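Local coordinates for PKS (Streptomyces sp. CNQ431, PDB 5YDA), which probably selects acyl-CoA extender units and loads them onto the carrier protein, as the broadly selective acyltransferase domain of the splenocin polyketide synthase, at residues P110-L116 with V191-I197; T327-G331 with H348-R354; T169-M173 with V222-R227; S232-T236 with P294-H298. One frame throughout, in Å; residues are numbered along the deposited sequence.

Contact 1 (P110-L116 with V191-I197); sequences PKVAFLL and VRPDALI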
loop_
_atom_site.group_PDB
_atom_site.type_symbol
_atom_site.label_atom_id
_atom_site.label_comp_id
_atom_site.label_asym_id
_atom_site.label_seq_id
_atom_site.Cartn_x
_atom_site.Cartn_y
_atom_site.Cartn_z
ATOM N N PRO A 110 5.168 -17.932 6.278
ATOM C CA PRO A 110 5.810 -16.815 5.575
ATOM C C PRO A 110 5.811 -15.550 6.421
ATOM O O PRO A 110 4.911 -15.318 7.229
ATOM C CB PRO A 110 4.935 -16.635 4.326
ATOM C CG PRO A 110 3.602 -17.160 4.728
ATOM C CD PRO A 110 3.913 -18.342 5.622
ATOM N N LYS A 111 6.847 -14.739 6.240
ATOM C CA LYS A 111 6.817 -13.382 6.763
ATOM C C LYS A 111 5.922 -12.499 5.886
ATOM O O LYS A 111 5.659 -12.801 4.718
ATOM C CB LYS A 111 8.226 -12.795 6.823
ATOM C CG LYS A 111 9.206 -13.606 7.650
ATOM C CD LYS A 111 8.903 -13.479 9.128
ATOM C CE LYS A 111 9.819 -14.363 9.949
ATOM N NZ LYS A 111 9.093 -14.986 11.088
ATOM N N VAL A 112 5.459 -11.390 6.462
ATOM C CA VAL A 112 4.559 -10.467 5.781
ATOM C C VAL A 112 5.148 -9.061 5.845
ATOM O O VAL A 112 5.565 -8.607 6.917
ATOM C CB VAL A 112 3.151 -10.493 6.413
ATOM C CG1 VAL A 112 2.225 -9.433 5.775
ATOM C CG2 VAL A 112 2.554 -11.892 6.316
ATOM N N ALA A 113 5.148 -8.357 4.711
ATOM C CA ALA A 113 5.563 -6.960 4.669
ATOM C C ALA A 113 4.438 -6.094 4.110
ATOM O O ALA A 113 3.740 -6.497 3.177
ATOM C CB ALA A 113 6.833 -6.786 3.824
ATOM N N PHE A 114 4.256 -4.908 4.688
ATOM C CA PHE A 114 3.320 -3.919 4.169
ATOM C C PHE A 114 4.089 -2.906 3.333
ATOM O O PHE A 114 5.125 -2.387 3.782
ATOM C CB PHE A 114 2.577 -3.186 5.294
ATOM C CG PHE A 114 1.492 -3.988 5.954
ATOM C CD1 PHE A 114 1.186 -5.272 5.530
ATOM C CD2 PHE A 114 0.774 -3.447 7.019
ATOM C CE1 PHE A 114 0.179 -6.004 6.157
ATOM C CE2 PHE A 114 -0.222 -4.168 7.636
ATOM C CZ PHE A 114 -0.521 -5.448 7.203
ATOM N N LEU A 115 3.576 -2.607 2.136
ATOM C CA LEU A 115 4.145 -1.589 1.253
ATOM C C LEU A 115 3.175 -0.409 1.181
ATOM O O LEU A 115 2.015 -0.579 0.785
ATOM C CB LEU A 115 4.411 -2.157 -0.146
ATOM C CG LEU A 115 5.681 -3.013 -0.392
ATOM C CD1 LEU A 115 5.897 -4.094 0.672
ATOM C CD2 LEU A 115 5.657 -3.663 -1.784
ATOM N N LEU A 116 3.660 0.786 1.530
ATOM C CA LEU A 116 2.813 1.966 1.706
ATOM C C LEU A 116 3.098 3.004 0.627
ATOM O O LEU A 116 4.167 3.633 0.658
ATOM C CB LEU A 116 3.045 2.581 3.087
ATOM C CG LEU A 116 2.610 1.919 4.404
ATOM C CD1 LEU A 116 1.135 1.447 4.405
ATOM C CD2 LEU A 116 3.555 0.838 4.840
ATOM N N VAL A 191 -3.570 -10.110 10.437
ATOM C CA VAL A 191 -2.460 -9.994 9.491
ATOM C C VAL A 191 -1.592 -8.853 10.009
ATOM O O VAL A 191 -1.807 -7.673 9.698
ATOM C CB VAL A 191 -2.937 -9.765 8.059
ATOM C CG1 VAL A 191 -1.745 -9.623 7.117
ATOM C CG2 VAL A 191 -3.817 -10.913 7.612
ATOM N N ARG A 192 -0.615 -9.209 10.822
ATOM C CA ARG A 192 0.288 -8.209 11.366
ATOM C C ARG A 192 1.602 -8.258 10.617
ATOM O O ARG A 192 2.156 -9.345 10.394
ATOM C CB ARG A 192 0.518 -8.430 12.860
ATOM C CG ARG A 192 -0.757 -8.214 13.677
ATOM C CD ARG A 192 -0.536 -7.991 15.181
ATOM N NE ARG A 192 -1.696 -7.292 15.747
ATOM C CZ ARG A 192 -2.860 -7.874 16.051
ATOM N NH1 ARG A 192 -3.024 -9.183 15.875
ATOM N NH2 ARG A 192 -3.867 -7.150 16.540
ATOM N N PRO A 193 2.113 -7.123 10.176
ATOM C CA PRO A 193 3.298 -7.154 9.324
ATOM C C PRO A 193 4.549 -7.413 10.147
ATOM O O PRO A 193 4.708 -6.894 11.254
ATOM C CB PRO A 193 3.306 -5.756 8.693
ATOM C CG PRO A 193 2.637 -4.886 9.747
ATOM C CD PRO A 193 1.597 -5.758 10.388
ATOM N N ASP A 194 5.445 -8.225 9.586
ATOM C CA ASP A 194 6.775 -8.394 10.154
ATOM C C ASP A 194 7.729 -7.290 9.730
ATOM O O ASP A 194 8.772 -7.106 10.372
ATOM C CB ASP A 194 7.339 -9.757 9.758
ATOM C CG ASP A 194 6.392 -10.872 10.117
ATOM O OD1 ASP A 194 6.249 -11.134 11.339
ATOM O OD2 ASP A 194 5.745 -11.435 9.197
ATOM N N ALA A 195 7.388 -6.545 8.680
ATOM C CA ALA A 195 8.228 -5.447 8.231
ATOM C C ALA A 195 7.371 -4.471 7.434
ATOM O O ALA A 195 6.295 -4.818 6.934
ATOM C CB ALA A 195 9.420 -5.957 7.409
ATOM N N LEU A 196 7.867 -3.247 7.320
ATOM C CA LEU A 196 7.169 -2.172 6.641
ATOM C C LEU A 196 8.135 -1.442 5.724
ATOM O O LEU A 196 9.321 -1.285 6.037
ATOM C CB LEU A 196 6.572 -1.167 7.639
ATOM C CG LEU A 196 5.663 -1.764 8.719
ATOM C CD1 LEU A 196 5.704 -0.916 9.985
ATOM C CD2 LEU A 196 4.244 -1.849 8.187
ATOM N N ILE A 197 7.616 -0.974 4.599
ATOM C CA ILE A 197 8.342 -0.022 3.770
ATOM C C ILE A 197 7.327 0.929 3.151
ATOM O O ILE A 197 6.236 0.520 2.736
ATOM C CB ILE A 197 9.213 -0.732 2.704
ATOM C CG1 ILE A 197 10.137 0.273 2.003
ATOM C CG2 ILE A 197 8.354 -1.448 1.668
ATOM C CD1 ILE A 197 11.120 -0.388 0.990
#
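Phe-114 lies against Pro-193 where strands 112-116 and 195-198, parallel neighbours, run through the middle of the mixed sheet of the acyltransferase core. The pyrrolidine is the bump and the broad aromatic face its seat: Pro-193 CB stands 3.7 Å from the centroid of the Phe-114 ring, a CH-pi contact, while CG and CD spread on over CD2, CE2 and CZ. With chi1 at -76°, the Phe-114 ring is carried over the turn that leads into the partner strand. Leu-196, on the same face, fills the notch beside the ring with its CD2, 3.6 Å from Phe-114 CB. On the other face Ile-197 CG2 nestles against Leu-115 CG at 3.7 Å, and the methyls of Ala-113 and Ala-195 are small enough for Leu-362 of helix 355-366 to pack on both. Backbone bonds knit the strands, among them Phe-114 N to Ala-195 O (3.0 Å) and Ile-197 N to Phe-114 O (3.0 Å). Where the pairing begins, Val-112 O accepts from both Asp-194 N and Ala-195 N. Aspartate suits this end of the pairing because its carboxylate folds back as an extra acceptor: Asp-194 OD2 takes Val-112 N at 2.8 Å through its anti lone pair.

Contact 2 (T327-G331 with H348-R354); sequences TNVTG and HTRRTVR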
loop_
_atom_site.group_PDB
_atom_site.type_symbol
_atom_site.label_atom_id
_atom_site.label_comp_id
_atom_site.label_asym_id
_atom_site.label_seq_id
_atom_site.Cartn_x
_atom_site.Cartn_y
_atom_site.Cartn_z
ATOM N N THR A 327 14.040 2.535 5.612
ATOM C CA THR A 327 13.806 3.931 5.264
ATOM C C THR A 327 14.286 4.212 3.852
ATOM O O THR A 327 15.226 3.587 3.357
ATOM C CB THR A 327 14.504 4.913 6.233
ATOM O OG1 THR A 327 15.816 4.418 6.548
ATOM N N ASN A 328 13.646 5.195 3.220
ATOM C CA ASN A 328 14.066 5.635 1.908
ATOM C C ASN A 328 15.434 6.315 1.944
ATOM O O ASN A 328 16.060 6.467 0.887
ATOM C CB ASN A 328 13.029 6.601 1.306
ATOM C CG ASN A 328 11.609 6.050 1.307
ATOM O OD1 ASN A 328 10.657 6.830 1.405
ATOM N ND2 ASN A 328 11.452 4.712 1.184
ATOM N N VAL A 329 15.903 6.743 3.123
ATOM C CA VAL A 329 17.166 7.481 3.187
ATOM C C VAL A 329 18.333 6.597 2.753
ATOM O O VAL A 329 19.137 6.974 1.893
ATOM C CB VAL A 329 17.398 8.051 4.596
ATOM C CG1 VAL A 329 18.728 8.809 4.624
ATOM C CG2 VAL A 329 16.254 8.972 5.011
ATOM N N THR A 330 18.446 5.413 3.348
ATOM C CA THR A 330 19.552 4.506 3.089
ATOM C C THR A 330 19.171 3.335 2.209
ATOM O O THR A 330 20.061 2.569 1.816
ATOM C CB THR A 330 20.090 3.934 4.401
ATOM O OG1 THR A 330 19.037 3.202 5.027
ATOM C CG2 THR A 330 20.570 5.031 5.346
ATOM N N GLY A 331 17.881 3.163 1.915
ATOM C CA GLY A 331 17.430 1.943 1.280
ATOM C C GLY A 331 17.716 0.720 2.112
ATOM O O GLY A 331 17.923 -0.367 1.558
ATOM N N HIS A 348 15.236 12.640 5.235
ATOM C CA HIS A 348 14.311 11.814 4.478
ATOM C C HIS A 348 13.562 12.639 3.438
ATOM O O HIS A 348 13.391 12.198 2.294
ATOM C CB HIS A 348 13.329 11.121 5.423
ATOM C CG HIS A 348 12.244 10.391 4.702
ATOM N ND1 HIS A 348 10.992 10.931 4.503
ATOM C CD2 HIS A 348 12.236 9.181 4.093
ATOM C CE1 HIS A 348 10.255 10.079 3.811
ATOM N NE2 HIS A 348 10.986 9.008 3.553
ATOM N N THR A 349 13.152 13.858 3.808
ATOM C CA THR A 349 12.395 14.733 2.920
ATOM C C THR A 349 13.277 15.403 1.871
ATOM O O THR A 349 12.804 15.702 0.766
ATOM C CB THR A 349 11.644 15.770 3.770
ATOM O OG1 THR A 349 10.511 15.131 4.380
ATOM C CG2 THR A 349 11.176 16.997 2.955
ATOM N N ARG A 350 14.558 15.615 2.171
ATOM C CA ARG A 350 15.450 16.260 1.214
ATOM C C ARG A 350 16.083 15.275 0.233
ATOM O O ARG A 350 16.321 15.628 -0.926
ATOM C CB ARG A 350 16.549 17.019 1.966
ATOM C CG ARG A 350 17.654 17.576 1.089
ATOM C CD ARG A 350 17.129 18.614 0.121
ATOM N NE ARG A 350 18.175 19.102 -0.775
ATOM C CZ ARG A 350 18.667 18.421 -1.814
ATOM N NH1 ARG A 350 18.226 17.199 -2.107
ATOM N NH2 ARG A 350 19.617 18.962 -2.561
ATOM N N ARG A 351 16.348 14.053 0.661
ATOM C CA ARG A 351 17.230 13.156 -0.064
ATOM C C ARG A 351 16.459 12.148 -0.907
ATOM O O ARG A 351 15.253 11.921 -0.739
ATOM C CB ARG A 351 18.160 12.432 0.914
ATOM C CG ARG A 351 19.243 13.387 1.460
ATOM C CD ARG A 351 20.184 12.737 2.446
ATOM N NE ARG A 351 20.792 11.497 1.957
ATOM C CZ ARG A 351 21.528 10.690 2.722
ATOM N NH1 ARG A 351 21.743 11.008 3.997
ATOM N NH2 ARG A 351 22.046 9.570 2.226
ATOM N N THR A 352 17.195 11.552 -1.837
ATOM C CA THR A 352 16.647 10.586 -2.767
ATOM C C THR A 352 15.902 9.478 -2.040
ATOM O O THR A 352 16.386 8.925 -1.046
ATOM C CB THR A 352 17.790 10.002 -3.605
ATOM O OG1 THR A 352 18.517 11.080 -4.226
ATOM C CG2 THR A 352 17.242 9.040 -4.683
ATOM N N VAL A 353 14.710 9.162 -2.538
ATOM C CA VAL A 353 13.989 7.974 -2.089
ATOM C C VAL A 353 14.664 6.749 -2.714
ATOM O O VAL A 353 14.517 6.479 -3.912
ATOM C CB VAL A 353 12.497 8.049 -2.454
ATOM C CG1 VAL A 353 11.777 6.794 -2.040
ATOM C CG2 VAL A 353 11.842 9.262 -1.784
ATOM N N ARG A 354 15.410 6.007 -1.901
ATOM C CA ARG A 354 16.032 4.762 -2.343
ATOM C C ARG A 354 15.055 3.589 -2.186
ATOM O O ARG A 354 15.283 2.634 -1.443
ATOM C CB ARG A 354 17.320 4.516 -1.569
ATOM C CG ARG A 354 18.334 5.663 -1.647
ATOM C CD ARG A 354 19.145 5.581 -2.928
ATOM N NE ARG A 354 19.848 6.831 -3.229
ATOM C CZ ARG A 354 20.466 7.080 -4.382
ATOM N NH1 ARG A 354 21.080 8.245 -4.575
ATOM N NH2 ARG A 354 20.468 6.160 -5.341
HETATM O O HOH W 1 13.659 2.544 0.889
HETATM O O HOH W 2 19.041 9.123 -0.025
#
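A chi1 of -53° sets the amide of Asn-328 beside its own backbone N, and a chi1 of 173° turns the ring of His-348 anti to its N; together they bring His-348 NE2 within 3.1 Å of Asn-328 OD1. This hydrogen bond reaches OD1 from above the amide plane, not on a lone pair. The same oxygen also accepts from Ser-200 N, while ND2 donates to Gly-198 O, so an asparagine, donor and acceptor at once, suits a place beside the presumed nucleophile elbow. Val-353 runs alongside the amide, its CG1 3.4 Å from Asn-328 CG. The branches of Val-329 divide their work: CG2 meets the backbone and CB of His-348, and CG1 rests over one face of the Arg-351 guanidinium, 3.8 Å from NH1. The chains themselves are tied by Arg-354 N to Asn-328 O, 2.9 Å and nearly straight at 165°. One water joins Thr-327 O, Asn-328 ND2 and Arg-354 O; another bridges Val-329 O and Thr-352 O. Gly-331, which has positive phi and no side chain to crowd Arg-354 CB, brings its CA to 3.5 Å from Arg-354 O. The contact thus links the turn after strand 325-327 to the passage between helices 342-350 and 355-366, where Val-353 also makes backbone bonds to Ala-257 and Val-259 of strand 254-261.

Contact 3 (T169-M173 with V222-R227); sequences TAAFM and VAERIR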
loop_
_atom_site.group_PDB
_atom_site.type_symbol
_atom_site.label_atom_id
_atom_site.label_comp_id
_atom_site.label_asym_id
_atom_site.label_seq_id
_atom_site.Cartn_x
_atom_site.Cartn_y
_atom_site.Cartn_z
ATOM N N THR A 169 -3.846 19.642 0.047
ATOM C CA THR A 169 -3.484 19.040 1.329
ATOM C C THR A 169 -4.464 17.932 1.710
ATOM O O THR A 169 -4.056 16.836 2.124
ATOM C CB THR A 169 -3.438 20.120 2.420
ATOM O OG1 THR A 169 -2.642 21.227 1.971
ATOM C CG2 THR A 169 -2.843 19.562 3.710
ATOM N N ALA A 170 -5.762 18.191 1.537
ATOM C CA ALA A 170 -6.780 17.207 1.883
ATOM C C ALA A 170 -6.673 15.953 1.018
ATOM O O ALA A 170 -6.899 14.833 1.504
ATOM C CB ALA A 170 -8.171 17.830 1.739
ATOM N N ALA A 171 -6.359 16.120 -0.277
ATOM C CA ALA A 171 -6.269 14.965 -1.162
ATOM C C ALA A 171 -5.184 14.010 -0.684
ATOM O O ALA A 171 -5.370 12.788 -0.696
ATOM C CB ALA A 171 -5.998 15.406 -2.609
ATOM N N PHE A 172 -4.041 14.548 -0.251
ATOM C CA PHE A 172 -2.967 13.662 0.159
ATOM C C PHE A 172 -3.199 13.127 1.563
ATOM O O PHE A 172 -2.878 11.964 1.833
ATOM C CB PHE A 172 -1.621 14.374 0.045
ATOM C CG PHE A 172 -1.188 14.590 -1.369
ATOM C CD1 PHE A 172 -0.876 13.503 -2.183
ATOM C CD2 PHE A 172 -1.118 15.870 -1.902
ATOM C CE1 PHE A 172 -0.487 13.691 -3.502
ATOM C CE2 PHE A 172 -0.729 16.071 -3.215
ATOM C CZ PHE A 172 -0.411 14.980 -4.019
ATOM N N MET A 173 -3.783 13.944 2.458
ATOM C CA MET A 173 -4.138 13.431 3.781
ATOM C C MET A 173 -5.190 12.339 3.672
ATOM O O MET A 173 -5.148 11.361 4.433
ATOM C CB MET A 173 -4.618 14.565 4.688
ATOM C CG MET A 173 -3.500 15.559 5.080
ATOM S SD MET A 173 -2.051 14.745 5.822
ATOM C CE MET A 173 -2.814 13.899 7.222
ATOM N N VAL A 222 2.358 15.624 9.068
ATOM C CA VAL A 222 2.243 15.229 7.663
ATOM C C VAL A 222 1.475 16.285 6.872
ATOM O O VAL A 222 1.855 16.631 5.747
ATOM C CB VAL A 222 1.577 13.841 7.561
ATOM C CG1 VAL A 222 1.268 13.496 6.101
ATOM C CG2 VAL A 222 2.476 12.785 8.201
ATOM N N ALA A 223 0.407 16.841 7.455
ATOM C CA ALA A 223 -0.342 17.882 6.757
ATOM C C ALA A 223 0.536 19.093 6.453
ATOM O O ALA A 223 0.499 19.626 5.340
ATOM C CB ALA A 223 -1.570 18.299 7.566
ATOM N N GLU A 224 1.331 19.553 7.432
ATOM C CA GLU A 224 2.189 20.706 7.165
ATOM C C GLU A 224 3.358 20.334 6.253
ATOM O O GLU A 224 3.861 21.183 5.511
ATOM C CB GLU A 224 2.719 21.322 8.475
ATOM C CG GLU A 224 1.641 21.701 9.524
ATOM C CD GLU A 224 0.567 22.691 9.014
ATOM O OE1 GLU A 224 -0.517 22.786 9.658
ATOM O OE2 GLU A 224 0.803 23.380 7.992
ATOM N N ARG A 225 3.816 19.083 6.299
ATOM C CA ARG A 225 4.830 18.651 5.347
ATOM C C ARG A 225 4.327 18.838 3.919
ATOM O O ARG A 225 5.025 19.401 3.067
ATOM C CB ARG A 225 5.201 17.194 5.617
ATOM C CG ARG A 225 6.219 16.644 4.659
ATOM C CD ARG A 225 6.506 15.194 4.994
ATOM N NE ARG A 225 7.514 14.618 4.121
ATOM C CZ ARG A 225 7.252 14.018 2.963
ATOM N NH1 ARG A 225 6.004 13.907 2.541
ATOM N NH2 ARG A 225 8.248 13.516 2.233
ATOM N N ILE A 226 3.082 18.434 3.670
ATOM C CA ILE A 226 2.479 18.559 2.346
ATOM C C ILE A 226 2.391 20.020 1.929
ATOM O O ILE A 226 2.748 20.378 0.801
ATOM C CB ILE A 226 1.100 17.876 2.342
ATOM C CG1 ILE A 226 1.274 16.361 2.506
ATOM C CG2 ILE A 226 0.299 18.262 1.109
ATOM C CD1 ILE A 226 0.036 15.654 3.017
ATOM N N ARG A 227 1.923 20.893 2.831
ATOM C CA ARG A 227 1.806 22.309 2.476
ATOM C C ARG A 227 3.167 22.928 2.191
ATOM O O ARG A 227 3.301 23.739 1.267
ATOM C CB ARG A 227 1.111 23.098 3.587
ATOM C CG ARG A 227 -0.318 22.683 3.846
ATOM C CD ARG A 227 -0.893 23.520 4.969
ATOM N NE ARG A 227 -2.333 23.327 5.067
ATOM C CZ ARG A 227 -2.952 22.946 6.169
ATOM N NH1 ARG A 227 -2.251 22.725 7.277
ATOM N NH2 ARG A 227 -4.265 22.805 6.168
#
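Val-222 meets Met-173 where segment 222-227 of helix 215-231 passes segment 169-173 of helix 169-188, the axes of these short segments 9.5 Å apart at closest and their directions 132° apart. Val-222 CG1 lies 3.6 Å from Met-173 SD. The methionine chain is bent at chi2 and chi3, which brings the sulfur against the partner helix, a pliability suited to an uneven surface. Ala-223 comes next: its small methyl touches the sulfur at 4.0 Å (Ala-223 CB to Met-173 SD), and Ala-223 O receives Thr-169 CG2 at 3.7 Å. Arg-225 points elsewhere, bonding to Ser-200 OG and Thr-349 OG1. Ile-226 makes the central apolar contact: Ile-226 CD1 wedges between Met-173 SD and Phe-172 CB, 3.6 Å from each, and Ile-226 CG2 sits 3.9 Å from Thr-169 CA. Arg-227 finishes the row by laying its extended chain across Thr-169, Arg-227 CG being 3.3 Å from Thr-169 OG1, with Thr-169 CG2 over one guanidinium face. Arg-227 NH1 forms a salt bridge with Glu-224 OE1 (2.9 Å). With no polar bond between the segments, the pairing rests on shape and apolar burial, and the charge of Arg-227 is probably balanced by Glu-224 of its own helix, with Ala-151 O as a further acceptor.

Contact 4 (S232-T236 with P294-H298); sequences SGGAT and PAAAH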
loop_
_atom_site.group_PDB
_atom_site.type_symbol
_atom_site.label_atom_id
_atom_site.label_comp_id
_atom_site.label_asym_id
_atom_site.label_seq_id
_atom_site.Cartn_x
_atom_site.Cartn_y
_atom_site.Cartn_z
ATOM N N SER A 232 6.682 25.128 -2.105
ATOM C CA SER A 232 8.021 25.321 -2.656
ATOM C C SER A 232 8.075 25.310 -4.186
ATOM O O SER A 232 9.122 25.650 -4.751
ATOM C CB SER A 232 8.967 24.256 -2.114
ATOM O OG SER A 232 9.054 24.369 -0.704
ATOM N N GLY A 233 6.993 24.931 -4.871
ATOM C CA GLY A 233 7.008 24.975 -6.327
ATOM C C GLY A 233 7.857 23.878 -6.969
ATOM O O GLY A 233 8.102 22.807 -6.397
ATOM N N GLY A 234 8.309 24.164 -8.185
ATOM C CA GLY A 234 9.118 23.223 -8.933
ATOM C C GLY A 234 8.276 22.158 -9.613
ATOM O O GLY A 234 7.048 22.240 -9.684
ATOM N N ALA A 235 8.963 21.124 -10.102
ATOM C CA ALA A 235 8.307 20.085 -10.885
ATOM C C ALA A 235 9.060 18.775 -10.744
ATOM O O ALA A 235 10.232 18.738 -10.361
ATOM C CB ALA A 235 8.197 20.475 -12.360
ATOM N N THR A 236 8.356 17.691 -11.052
ATOM C CA THR A 236 8.891 16.344 -10.953
ATOM C C THR A 236 8.517 15.589 -12.221
ATOM O O THR A 236 7.396 15.717 -12.722
ATOM C CB THR A 236 8.354 15.597 -9.707
ATOM O OG1 THR A 236 8.603 16.380 -8.533
ATOM C CG2 THR A 236 9.066 14.254 -9.544
ATOM N N PRO A 294 2.433 19.732 -9.333
ATOM C CA PRO A 294 3.506 20.706 -9.584
ATOM C C PRO A 294 4.328 20.960 -8.333
ATOM O O PRO A 294 4.247 22.020 -7.707
ATOM C CB PRO A 294 2.744 21.964 -10.019
ATOM C CG PRO A 294 1.459 21.881 -9.247
ATOM C CD PRO A 294 1.118 20.387 -9.177
ATOM N N ALA A 295 5.162 20.018 -7.967
ATOM C CA ALA A 295 6.022 20.133 -6.822
ATOM C C ALA A 295 7.307 19.400 -7.067
ATOM O O ALA A 295 7.402 18.632 -7.943
ATOM C CB ALA A 295 5.335 19.584 -5.609
ATOM N N ALA A 296 8.281 19.645 -6.229
ATOM C CA ALA A 296 9.572 19.036 -6.326
ATOM C C ALA A 296 10.094 18.436 -5.033
ATOM O O ALA A 296 11.123 18.816 -4.531
ATOM C CB ALA A 296 10.556 20.035 -6.874
ATOM N N ALA A 297 9.390 17.472 -4.504
ATOM C CA ALA A 297 9.832 16.813 -3.297
ATOM C C ALA A 297 11.174 16.112 -3.517
ATOM O O ALA A 297 11.494 15.721 -4.594
ATOM C CB ALA A 297 8.796 15.831 -2.859
ATOM N N HIS A 298 11.945 15.951 -2.472
ATOM C CA HIS A 298 13.229 15.276 -2.518
ATOM C C HIS A 298 14.280 15.877 -3.424
ATOM O O HIS A 298 15.037 15.187 -4.026
ATOM C CB HIS A 298 13.057 13.783 -2.804
ATOM C CG HIS A 298 12.074 13.116 -1.909
ATOM N ND1 HIS A 298 12.413 12.629 -0.682
ATOM C CD2 HIS A 298 10.760 12.886 -2.047
ATOM C CE1 HIS A 298 11.354 12.143 -0.094
ATOM N NE2 HIS A 298 10.336 12.284 -0.902
HETATM O O HOH W 3 8.350 21.551 -4.114
HETATM O O HOH W 4 9.751 14.729 -6.337
#
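Thr-236 and Ala-295 centre a crossing of two extended chains, mostly backbone against backbone: the start of strand 235-239, just after helix 215-231, meets the loop that follows strand 288-290. The touching parts run 80° apart, too steeply for regular sheet pairing, so individual groups and waters make the link. Thr-236 OG1 donates to Ala-295 O at 2.6 Å. The hydroxyl stands anti to the carbonyl carbon (chi1 -54°), which turns it to the loop, and a threonine suits the spot because Thr-236 OG1 also accepts from a water, 3.0 Å away, that donates in turn to Ala-297 O. A second water accepts from Ala-296 N and donates to Gly-233 O at 2.6 Å. Gly-233 O is also approached by Ala-295 CA at 3.4 Å, a weak CA-H...O contact. Gly-233 and Gly-234 both have positive phi, a conformation glycine adopts readily, and they turn the chain from helix into strand. The bare CA of Gly-234 lies 4.1 Å from Ala-296 CB, with no side chain to run into that methyl, which also rests 3.7 Å from Ala-235 O; alanines keep this crossing slim. Strand 235-239 belongs to the four-stranded antiparallel sheet of the small ferredoxin-like subdomain of acyltransferases. The loop goes on to His-298, which bonds to Ser-200 OG, an arrangement consistent with the serine-histidine pair of this enzyme family's active site.

In the fold
All four contacts belong to the acyltransferase domain. Contact 1 closes first along the chain; contact 3 interleaves with it, since helix 169-188 leads into strand 195-198, and contacts 4 and 2 follow. Contact 1 lies within the central sheet, its centre about 19 Å from that of contact 2 and about 30 Å from that of contact 4. Contacts 2, 3 and 4 cluster, their centres about 14 to 19 Å apart, and touch directly: Arg-225 meets Thr-349, and His-298 meets Arg-351 and Arg-225. Their common neighbour is Ser-200, just beyond strand 195-198, so core sheet, helices and small subdomain converge on the probable active site.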